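Local coordinates for protein glutamate racemase (Escherichia coli, PDB 2JFN) that belongs to the Asp/Glu/hydantoin racemase family, has an alpha/beta fold built on two beta-sheets, and is modelled with glutamic acid and uridine-5'-diphosphate-N-acetylmuramoyl-L-alanine bound, at residues A74-V79 and E105-P110; V115-P120 and R223-G228; K172-D177 and E264-V269. One frame throughout, in Å; residues are numbered along the deposited sequence.

Interaction 1 stays with the larger mixed sheet, where helix 65-82 packs against the end of helix 93-106 and the loop after it through a mostly buried aromatic and aliphatic core with one lysine-threonine hydrogen bond at its exposed side. Interaction 2, partly buried, sets the start of helix 118-124, after strand 111-112, against edge strand 223-225 of the parallel sheet; its chemistry is mainly polar, shared between backbone, water and the bound uridine-5'-diphosphate-N-acetylmuramoyl-L-alanine. Interaction 3, also partly buried, joins helices that flank different sheets by means of methyl groups, a histidine ring and a carbonyl oxygen. Interactions 2 and 3 lie on opposite sides of the chain's centre, their centres about 26 Å apart.

Interaction 1 (A74-V79 and E105-P110); sequences AIVTAV and EKFDFP
Val-76 presses its CG1 methyl onto the Phe-107 ring in a CH-pi contact, 3.7 Å from CG1 to the ring centroid and 23° off the normal, displaced from the centre toward the CE1-CZ rim. That branch stands anti to the backbone N (chi1 176°), the setting that turns CG1 rather than CG2 toward the aromatic pair. The same methyl also touches the edge of Phe-109, in the plane of the ring, with CG1 3.7 Å from Phe-109 CZ. One valine branch thus serves two rings, one over a face and one at a rim. The Phe-107 ring is sandwiched, since Lys-106 CG lies over the centre of its other face. Phe-109 in turn receives Phe-107 CB over one of its faces. The contact joins helix 65-82 to the end of helix 93-106, the connecting helix of a beta-alpha-beta unit whose parallel strands are 87-90 and 111-112; Phe-107 is the first residue to leave helical geometry there, and Phe-109 also reaches Ala-88 on the first of those strands. Beside the rings the contact turns polar. Lys-106 runs fully extended, CG anti to the backbone N (chi1 -170°), and its NZ donates a 2.8 Å hydrogen bond to Thr-77 OG1, the two side chains meeting at about a right angle. Thr-77 OG1 is also hydrogen-bonded to Val-73 O one turn earlier in its own helix, so the hydroxyl is held from two directions. It sits at the edge of Phe-107 as well, OG1 lying 3.4 Å from CZ.

Interaction 2 (V115-P120 and R223-G228); sequences VPAIKP and RLVDSG. With UMA (uridine-5'-diphosphate-N-acetylmuramoyl-L-alanine), chain C.
Val-115 O is approached by two hydroxyls: UMA O2' donates to it at 2.8 Å, and Ser-227 OG stands 3.1 Å from the same oxygen in a weak bond that is not settled, since the hydroxyl proton could go elsewhere. Water 1 makes a second tie between the segments, accepting from Ala-117 N at 2.8 Å and hydrogen-bonding to Ser-227 OG. Ser-227 carries OG beside its own backbone N (chi1 -59°), a setting that places the hydroxyl between this water and the Val-115 carbonyl. The same residue's N-H, Val-115 N, donates to UMA O2 of the uracil at 2.9 Å and 156°. Farther along, extended Lys-119 reaches the diphosphate, its NZ donating a 2.8 Å hydrogen bond to UMA O2B. The apolar side rests mainly on one pair: Ala-117 CB meets Val-225 CG1 at 3.8 Å. Ala-117 is both the centre of an inverse gamma turn and the N-cap residue of helix 118-124. On the other segment, Asp-226 OD1 accepts from Gly-228 N on the anti side, tilted out of the carboxylate plane, a capping bond at the start of helix 228-241. Val-115, Pro-116, Ala-117, Lys-119 and Pro-120, with Ser-227 just past the strand, line part of the pocket seen to hold uridine-5'-diphosphate-N-acetylmuramoyl-L-alanine.

Interaction 3 (K172-D177 and E264-V269); sequences KLHGED and EQLLPV
The His-174 imidazole is covered on one face by Leu-266, whose CD2 methyl sits over the middle of the ring in a CH-pi contact, 3.4 Å from the centroid and 11° off the normal. Gln-265 CB approaches the edge instead, in the ring plane and 3.9 Å from His-174 ND1. The leucine is set down closely: its branch carbon CG comes within 3.3 Å of His-174 CE1. Leu-266 CG lies beside the backbone N (chi1 -73°) and CD1 extends away from CA (chi2 -179°), which leaves CD2 as the branch over the imidazole. The ring is steadied from its own helix, because His-174 NE2 is hydrogen-bonded to Glu-170 OE2 one turn earlier. Alongside, Val-269 and Leu-173 cross at about a right angle, Val-269 CG1 lying 3.9 Å from Leu-173 CD1. The other valine branch, CG2, is pushed close against the Leu-173 carbonyl, 3.1 Å from its O, and Leu-266 CD2 reaches the same oxygen at 3.4 Å. Val-31 touches both Leu-173 and Leu-266, adding a fourth aliphatic side chain to the patch. The backbone turns on both sides here. Helix 163-174 closes in a Schellman motif at Gly-175, which has positive phi, while a type I turn from Glu-264 to Leu-267 leads into helix 267-272. The first helix follows strand 156-161 of the parallel sheet and the second lies between strands 253-256 and 277-280 of the mixed sheet, so the contact bridges the two halves of the protein. Across it the grip is one of dispersion and shape rather than of polar bonds, methyl groups fitted to an imidazole face and a carbonyl oxygen.

Interaction 1 (A74-V79 and E105-P110)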
loop_
_atom_site.group_PDB
_atom_site.type_symbol
_atom_site.label_atom_id
_atom_site.label_comp_id
_atom_site.label_asym_id
_atom_site.label_seq_id
_atom_site.Cartn_x
_atom_site.Cartn_y
_atom_site.Cartn_z
ATOM N N ALA A 74 -6.954 15.041 -6.291
ATOM C CA ALA A 74 -8.057 15.035 -7.256
ATOM C C ALA A 74 -8.862 13.731 -7.174
ATOM O O ALA A 74 -10.091 13.744 -7.263
ATOM C CB ALA A 74 -7.527 15.235 -8.678
ATOM N N ILE A 75 -8.180 12.601 -7.013
ATOM C CA ILE A 75 -8.897 11.341 -6.919
ATOM C C ILE A 75 -9.759 11.274 -5.645
ATOM O O ILE A 75 -10.908 10.844 -5.698
ATOM C CB ILE A 75 -7.922 10.135 -6.980
ATOM C CG1 ILE A 75 -7.311 10.044 -8.385
ATOM C CG2 ILE A 75 -8.664 8.842 -6.630
ATOM C CD1 ILE A 75 -6.198 9.009 -8.534
ATOM N N VAL A 76 -9.224 11.705 -4.505
ATOM C CA VAL A 76 -10.010 11.662 -3.267
ATOM C C VAL A 76 -11.185 12.637 -3.377
ATOM O O VAL A 76 -12.262 12.406 -2.835
ATOM C CB VAL A 76 -9.160 12.033 -2.027
ATOM C CG1 VAL A 76 -10.053 12.059 -0.776
ATOM C CG2 VAL A 76 -8.026 11.013 -1.845
ATOM N N THR A 77 -10.974 13.734 -4.089
ATOM C CA THR A 77 -12.032 14.713 -4.282
ATOM C C THR A 77 -13.179 14.076 -5.069
ATOM O O THR A 77 -14.354 14.253 -4.728
ATOM C CB THR A 77 -11.497 15.934 -5.041
ATOM O OG1 THR A 77 -10.483 16.559 -4.243
ATOM C CG2 THR A 77 -12.613 16.942 -5.320
ATOM N N ALA A 78 -12.830 13.326 -6.111
ATOM C CA ALA A 78 -13.825 12.664 -6.948
ATOM C C ALA A 78 -14.563 11.591 -6.160
ATOM O O ALA A 78 -15.779 11.448 -6.285
ATOM C CB ALA A 78 -13.159 12.047 -8.180
ATOM N N VAL A 79 -13.837 10.833 -5.346
ATOM C CA VAL A 79 -14.490 9.803 -4.556
ATOM C C VAL A 79 -15.489 10.450 -3.598
ATOM O O VAL A 79 -16.625 9.986 -3.474
ATOM C CB VAL A 79 -13.480 8.973 -3.730
ATOM C CG1 VAL A 79 -14.230 7.981 -2.857
ATOM C CG2 VAL A 79 -12.523 8.229 -4.663
ATOM N N GLU A 105 -5.414 19.005 4.663
ATOM C CA GLU A 105 -5.823 20.401 4.596
ATOM C C GLU A 105 -7.148 20.523 3.848
ATOM O O GLU A 105 -8.041 21.258 4.265
ATOM C CB GLU A 105 -4.761 21.243 3.880
ATOM C CG GLU A 105 -5.262 22.617 3.432
ATOM C CD GLU A 105 -5.680 23.504 4.593
ATOM O OE1 GLU A 105 -6.427 24.486 4.358
ATOM O OE2 GLU A 105 -5.261 23.226 5.739
ATOM N N LYS A 106 -7.288 19.789 2.753
ATOM C CA LYS A 106 -8.508 19.880 1.969
ATOM C C LYS A 106 -9.729 19.168 2.551
ATOM O O LYS A 106 -10.851 19.669 2.437
ATOM C CB LYS A 106 -8.270 19.370 0.539
ATOM C CG LYS A 106 -9.459 19.662 -0.399
ATOM C CD LYS A 106 -9.160 19.339 -1.863
ATOM C CE LYS A 106 -10.332 19.745 -2.775
ATOM N NZ LYS A 106 -10.109 19.370 -4.210
ATOM N N PHE A 107 -9.521 18.021 3.187
ATOM C CA PHE A 107 -10.647 17.267 3.711
ATOM C C PHE A 107 -10.872 17.325 5.208
ATOM O O PHE A 107 -9.950 17.569 5.984
ATOM C CB PHE A 107 -10.540 15.813 3.250
ATOM C CG PHE A 107 -10.415 15.674 1.758
ATOM C CD1 PHE A 107 -9.175 15.455 1.166
ATOM C CD2 PHE A 107 -11.532 15.826 0.941
ATOM C CE1 PHE A 107 -9.048 15.396 -0.222
ATOM C CE2 PHE A 107 -11.417 15.766 -0.452
ATOM C CZ PHE A 107 -10.173 15.552 -1.031
ATOM N N ASP A 108 -12.121 17.092 5.599
ATOM C CA ASP A 108 -12.500 17.119 7.002
ATOM C C ASP A 108 -12.850 15.756 7.556
ATOM O O ASP A 108 -13.785 15.592 8.343
ATOM C CB ASP A 108 -13.645 18.102 7.214
ATOM C CG ASP A 108 -13.204 19.528 7.008
ATOM O OD1 ASP A 108 -12.251 19.948 7.698
ATOM O OD2 ASP A 108 -13.793 20.222 6.155
ATOM N N PHE A 109 -12.095 14.766 7.113
ATOM C CA PHE A 109 -12.248 13.412 7.605
ATOM C C PHE A 109 -10.810 12.970 7.801
ATOM O O PHE A 109 -9.904 13.453 7.116
ATOM C CB PHE A 109 -13.014 12.517 6.615
ATOM C CG PHE A 109 -12.506 12.570 5.207
ATOM C CD1 PHE A 109 -11.301 11.962 4.856
ATOM C CD2 PHE A 109 -13.250 13.213 4.218
ATOM C CE1 PHE A 109 -10.845 11.996 3.537
ATOM C CE2 PHE A 109 -12.806 13.253 2.902
ATOM C CZ PHE A 109 -11.600 12.643 2.555
ATOM N N PRO A 110 -10.571 12.082 8.768
ATOM C CA PRO A 110 -9.195 11.639 8.994
ATOM C C PRO A 110 -8.581 10.917 7.799
ATOM O O PRO A 110 -9.266 10.208 7.063
ATOM C CB PRO A 110 -9.321 10.756 10.236
ATOM C CG PRO A 110 -10.697 10.194 10.110
ATOM C CD PRO A 110 -11.512 11.380 9.657
#

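Interaction 2 (V115-P120 and R223-G228)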
loop_
_atom_site.group_PDB
_atom_site.type_symbol
_atom_site.label_atom_id
_atom_site.label_comp_id
_atom_site.label_asym_id
_atom_site.label_seq_id
_atom_site.Cartn_x
_atom_site.Cartn_y
_atom_site.Cartn_z
ATOM N N VAL A 115 4.041 4.405 6.048
ATOM C CA VAL A 115 5.483 4.565 5.974
ATOM C C VAL A 115 6.043 3.174 6.261
ATOM O O VAL A 115 5.428 2.396 6.990
ATOM C CB VAL A 115 6.012 5.568 7.029
ATOM C CG1 VAL A 115 5.555 6.978 6.683
ATOM C CG2 VAL A 115 5.519 5.185 8.411
ATOM N N PRO A 116 7.197 2.836 5.673
ATOM C CA PRO A 116 7.796 1.513 5.906
ATOM C C PRO A 116 7.899 1.221 7.401
ATOM O O PRO A 116 8.301 2.093 8.179
ATOM C CB PRO A 116 9.160 1.632 5.232
ATOM C CG PRO A 116 8.857 2.554 4.058
ATOM C CD PRO A 116 7.990 3.621 4.710
ATOM N N ALA A 117 7.541 -0.001 7.793
ATOM C CA ALA A 117 7.556 -0.421 9.197
ATOM C C ALA A 117 8.953 -0.638 9.778
ATOM O O ALA A 117 9.225 -1.661 10.412
ATOM C CB ALA A 117 6.724 -1.693 9.362
ATOM N N ILE A 118 9.832 0.333 9.571
ATOM C CA ILE A 118 11.192 0.237 10.072
ATOM C C ILE A 118 11.253 0.206 11.589
ATOM O O ILE A 118 12.018 -0.571 12.165
ATOM C CB ILE A 118 12.041 1.413 9.559
ATOM C CG1 ILE A 118 12.203 1.287 8.041
ATOM C CG2 ILE A 118 13.403 1.431 10.261
ATOM C CD1 ILE A 118 12.888 2.461 7.396
ATOM N N LYS A 119 10.441 1.039 12.236
ATOM C CA LYS A 119 10.425 1.108 13.692
ATOM C C LYS A 119 10.208 -0.251 14.378
ATOM O O LYS A 119 11.031 -0.671 15.187
ATOM C CB LYS A 119 9.373 2.121 14.163
ATOM C CG LYS A 119 9.383 2.346 15.671
ATOM C CD LYS A 119 8.434 3.451 16.091
ATOM C CE LYS A 119 8.450 3.619 17.593
ATOM N NZ LYS A 119 7.353 4.507 18.045
ATOM N N PRO A 120 9.101 -0.952 14.080
ATOM C CA PRO A 120 8.941 -2.244 14.753
ATOM C C PRO A 120 9.979 -3.282 14.328
ATOM O O PRO A 120 10.378 -4.128 15.127
ATOM C CB PRO A 120 7.510 -2.656 14.390
ATOM C CG PRO A 120 7.264 -1.960 13.088
ATOM C CD PRO A 120 7.887 -0.603 13.320
ATOM N N ARG A 223 12.030 -12.957 8.720
ATOM C CA ARG A 223 10.717 -12.519 9.163
ATOM C C ARG A 223 10.263 -11.297 8.373
ATOM O O ARG A 223 10.975 -10.297 8.308
ATOM C CB ARG A 223 10.756 -12.183 10.654
ATOM C CG ARG A 223 9.433 -11.720 11.227
ATOM C CD ARG A 223 9.554 -11.605 12.732
ATOM N NE ARG A 223 8.309 -11.209 13.381
ATOM C CZ ARG A 223 8.146 -11.200 14.698
ATOM N NH1 ARG A 223 9.147 -11.573 15.483
ATOM N NH2 ARG A 223 6.999 -10.811 15.230
ATOM N N LEU A 224 9.077 -11.382 7.778
ATOM C CA LEU A 224 8.538 -10.275 6.997
ATOM C C LEU A 224 7.711 -9.364 7.897
ATOM O O LEU A 224 6.915 -9.830 8.715
ATOM C CB LEU A 224 7.653 -10.792 5.858
ATOM C CG LEU A 224 8.310 -11.752 4.862
ATOM C CD1 LEU A 224 7.297 -12.157 3.803
ATOM C CD2 LEU A 224 9.518 -11.086 4.226
ATOM N N VAL A 225 7.907 -8.065 7.737
ATOM C CA VAL A 225 7.182 -7.083 8.524
ATOM C C VAL A 225 6.552 -6.025 7.615
ATOM O O VAL A 225 7.213 -5.486 6.732
ATOM C CB VAL A 225 8.126 -6.358 9.514
ATOM C CG1 VAL A 225 7.345 -5.327 10.317
ATOM C CG2 VAL A 225 8.794 -7.366 10.445
ATOM N N ASP A 226 5.272 -5.740 7.819
ATOM C CA ASP A 226 4.628 -4.698 7.037
ATOM C C ASP A 226 3.735 -3.859 7.940
ATOM O O ASP A 226 3.673 -4.086 9.153
ATOM C CB ASP A 226 3.852 -5.267 5.831
ATOM C CG ASP A 226 2.716 -6.186 6.222
ATOM O OD1 ASP A 226 1.840 -5.774 7.008
ATOM O OD2 ASP A 226 2.690 -7.333 5.724
ATOM N N SER A 227 3.048 -2.895 7.344
ATOM C CA SER A 227 2.200 -1.960 8.082
ATOM C C SER A 227 0.714 -2.293 8.171
ATOM O O SER A 227 -0.036 -1.595 8.863
ATOM C CB SER A 227 2.349 -0.575 7.454
ATOM O OG SER A 227 3.701 -0.157 7.487
ATOM N N GLY A 228 0.302 -3.353 7.486
ATOM C CA GLY A 228 -1.099 -3.752 7.441
ATOM C C GLY A 228 -1.942 -3.761 8.706
ATOM O O GLY A 228 -2.921 -3.011 8.807
HETATM N N1 UMA C . 1.949 2.601 10.406
HETATM C C2 UMA C . 1.705 3.530 9.274
HETATM N N3 UMA C . 0.620 4.380 9.429
HETATM C C4 UMA C . -0.235 4.427 10.540
HETATM C C5 UMA C . 0.073 3.447 11.664
HETATM C C6 UMA C . 1.120 2.607 11.539
HETATM O O2 UMA C . 2.389 3.564 8.263
HETATM O O4 UMA C . -1.164 5.221 10.554
HETATM C C1B UMA C . 3.122 1.669 10.254
HETATM C C2B UMA C . 4.416 2.358 10.651
HETATM O "O2'" UMA C . 5.562 2.036 9.770
HETATM C C3B UMA C . 4.706 2.004 12.072
HETATM C C4B UMA C . 4.150 0.592 12.068
HETATM O O4B UMA C . 3.085 0.565 11.125
HETATM O O3B UMA C . 6.151 2.123 12.168
HETATM C C5B UMA C . 3.592 0.140 13.358
HETATM O O5B UMA C . 2.762 1.113 13.884
HETATM P PA UMA C . 2.145 1.048 15.348
HETATM O O1A UMA C . 1.011 1.982 15.303
HETATM O O2A UMA C . 1.831 -0.308 15.665
HETATM O O3A UMA C . 3.331 1.676 16.257
HETATM P PB UMA C . 4.701 2.421 15.915
HETATM O O1B UMA C . 5.620 1.573 15.185
HETATM O O2B UMA C . 5.173 3.053 17.150
HETATM O "O1'" UMA C . 4.126 3.652 14.994
HETATM C "C1'" UMA C . 4.019 5.026 15.371
HETATM C "C2'" UMA C . 2.758 5.653 14.839
HETATM N "N2'" UMA C . 1.549 5.000 15.375
HETATM C "C7'" UMA C . 0.715 5.627 16.222
HETATM O "O7'" UMA C . 0.815 6.827 16.465
HETATM C "C8'" UMA C . -0.391 4.829 16.878
HETATM C "C3'" UMA C . 2.801 5.590 13.303
HETATM O "O3'" UMA C . 1.636 6.274 12.725
HETATM C "C4'" UMA C . 4.091 6.242 12.751
HETATM O "O4'" UMA C . 4.140 6.149 11.341
HETATM C "C5'" UMA C . 5.321 5.572 13.370
HETATM O "O5'" UMA C . 5.212 5.662 14.841
HETATM C "C6'" UMA C . 6.633 6.237 12.993
HETATM O "O6'" UMA C . 6.591 7.620 13.313
HETATM C C18 UMA C . 1.134 7.604 13.010
HETATM C C19 UMA C . 1.587 8.641 12.036
HETATM O O18 UMA C . 1.734 9.802 12.377
HETATM C C20 UMA C . -0.386 7.504 13.253
HETATM N N4 UMA C . 1.807 8.191 10.790
HETATM C C21 UMA C . 2.114 9.024 9.619
HETATM C C22 UMA C . 1.139 10.217 9.388
HETATM O O19 UMA C . -0.046 10.070 9.765
HETATM O O20 UMA C . 1.574 11.270 8.855
HETATM C C23 UMA C . 2.146 8.143 8.365
HETATM O O HOH W 1 6.035 -1.571 5.983
#

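Interaction 3 (K172-D177 and E264-V269)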
loop_
_atom_site.group_PDB
_atom_site.type_symbol
_atom_site.label_atom_id
_atom_site.label_comp_id
_atom_site.label_asym_id
_atom_site.label_seq_id
_atom_site.Cartn_x
_atom_site.Cartn_y
_atom_site.Cartn_z
ATOM N N LYS A 172 0.566 -10.948 -10.694
ATOM C CA LYS A 172 -0.070 -11.972 -9.883
ATOM C C LYS A 172 -1.572 -11.770 -9.719
ATOM O O LYS A 172 -2.352 -12.691 -9.972
ATOM C CB LYS A 172 0.589 -12.053 -8.505
ATOM C CG LYS A 172 -0.007 -13.134 -7.619
ATOM C CD LYS A 172 0.693 -13.197 -6.264
ATOM C CE LYS A 172 0.111 -14.305 -5.400
ATOM N NZ LYS A 172 0.814 -14.398 -4.098
ATOM N N LEU A 173 -1.986 -10.579 -9.300
ATOM C CA LEU A 173 -3.406 -10.327 -9.107
ATOM C C LEU A 173 -4.160 -10.182 -10.425
ATOM O O LEU A 173 -5.384 -10.085 -10.438
ATOM C CB LEU A 173 -3.629 -9.088 -8.233
ATOM C CG LEU A 173 -3.053 -9.057 -6.807
ATOM C CD1 LEU A 173 -4.092 -8.458 -5.870
ATOM C CD2 LEU A 173 -2.667 -10.447 -6.339
ATOM N N HIS A 174 -3.433 -10.157 -11.536
ATOM C CA HIS A 174 -4.078 -10.055 -12.838
ATOM C C HIS A 174 -4.263 -11.452 -13.416
ATOM O O HIS A 174 -4.846 -11.617 -14.484
ATOM C CB HIS A 174 -3.254 -9.175 -13.782
ATOM C CG HIS A 174 -3.508 -7.710 -13.601
ATOM N ND1 HIS A 174 -4.564 -7.057 -14.201
ATOM C CD2 HIS A 174 -2.882 -6.786 -12.833
ATOM C CE1 HIS A 174 -4.576 -5.794 -13.811
ATOM N NE2 HIS A 174 -3.568 -5.604 -12.980
ATOM N N GLY A 175 -3.765 -12.454 -12.697
ATOM C CA GLY A 175 -3.916 -13.827 -13.147
ATOM C C GLY A 175 -2.659 -14.528 -13.624
ATOM O O GLY A 175 -2.703 -15.714 -13.957
ATOM N N GLU A 176 -1.540 -13.811 -13.675
ATOM C CA GLU A 176 -0.291 -14.421 -14.114
ATOM C C GLU A 176 0.463 -14.999 -12.925
ATOM O O GLU A 176 0.353 -14.499 -11.808
ATOM C CB GLU A 176 0.595 -13.399 -14.837
ATOM C CG GLU A 176 0.044 -12.905 -16.168
ATOM C CD GLU A 176 -0.971 -11.787 -16.016
ATOM O OE1 GLU A 176 -0.582 -10.684 -15.567
ATOM O OE2 GLU A 176 -2.157 -12.008 -16.347
ATOM N N ASP A 177 1.224 -16.060 -13.168
ATOM C CA ASP A 177 1.994 -16.706 -12.114
ATOM C C ASP A 177 3.318 -15.983 -11.939
ATOM O O ASP A 177 3.936 -15.554 -12.909
ATOM C CB ASP A 177 2.236 -18.169 -12.476
ATOM C CG ASP A 177 0.945 -18.905 -12.794
ATOM O OD1 ASP A 177 0.214 -19.269 -11.843
ATOM O OD2 ASP A 177 0.656 -19.098 -13.998
ATOM N N GLU A 264 -10.139 -4.047 -16.032
ATOM C CA GLU A 264 -11.220 -5.025 -16.103
ATOM C C GLU A 264 -10.743 -6.418 -15.694
ATOM O O GLU A 264 -11.487 -7.177 -15.071
ATOM C CB GLU A 264 -11.806 -5.032 -17.522
ATOM C CG GLU A 264 -12.366 -3.675 -17.922
ATOM C CD GLU A 264 -12.530 -3.490 -19.425
ATOM O OE1 GLU A 264 -11.883 -4.213 -20.205
ATOM O OE2 GLU A 264 -13.298 -2.592 -19.823
ATOM N N GLN A 265 -9.497 -6.738 -16.021
ATOM C CA GLN A 265 -8.938 -8.039 -15.683
ATOM C C GLN A 265 -8.814 -8.275 -14.180
ATOM O O GLN A 265 -8.578 -9.401 -13.748
ATOM C CB GLN A 265 -7.574 -8.217 -16.352
ATOM C CG GLN A 265 -7.661 -8.131 -17.858
ATOM C CD GLN A 265 -6.341 -8.382 -18.547
ATOM O OE1 GLN A 265 -6.230 -8.210 -19.763
ATOM N NE2 GLN A 265 -5.331 -8.798 -17.780
ATOM N N LEU A 266 -8.968 -7.219 -13.391
ATOM C CA LEU A 266 -8.896 -7.337 -11.935
ATOM C C LEU A 266 -10.246 -7.691 -11.319
ATOM O O LEU A 266 -10.329 -8.017 -10.130
ATOM C CB LEU A 266 -8.412 -6.023 -11.313
ATOM C CG LEU A 266 -6.934 -5.692 -11.492
ATOM C CD1 LEU A 266 -6.622 -4.375 -10.792
ATOM C CD2 LEU A 266 -6.089 -6.827 -10.919
ATOM N N LEU A 267 -11.303 -7.637 -12.127
ATOM C CA LEU A 267 -12.642 -7.911 -11.628
ATOM C C LEU A 267 -12.780 -9.150 -10.740
ATOM O O LEU A 267 -13.288 -9.052 -9.630
ATOM C CB LEU A 267 -13.640 -7.994 -12.787
ATOM C CG LEU A 267 -15.105 -8.077 -12.356
ATOM C CD1 LEU A 267 -15.495 -6.824 -11.569
ATOM C CD2 LEU A 267 -15.984 -8.216 -13.596
ATOM N N PRO A 268 -12.333 -10.326 -11.215
ATOM C CA PRO A 268 -12.454 -11.535 -10.391
ATOM C C PRO A 268 -11.744 -11.440 -9.030
ATOM O O PRO A 268 -12.283 -11.879 -8.018
ATOM C CB PRO A 268 -11.884 -12.630 -11.294
ATOM C CG PRO A 268 -10.921 -11.888 -12.176
ATOM C CD PRO A 268 -11.675 -10.626 -12.497
ATOM N N VAL A 269 -10.545 -10.865 -9.010
ATOM C CA VAL A 269 -9.803 -10.717 -7.757
ATOM C C VAL A 269 -10.508 -9.695 -6.869
ATOM O O VAL A 269 -10.692 -9.926 -5.672
ATOM C CB VAL A 269 -8.343 -10.289 -8.022
ATOM C CG1 VAL A 269 -7.606 -10.035 -6.707
ATOM C CG2 VAL A 269 -7.633 -11.396 -8.788
#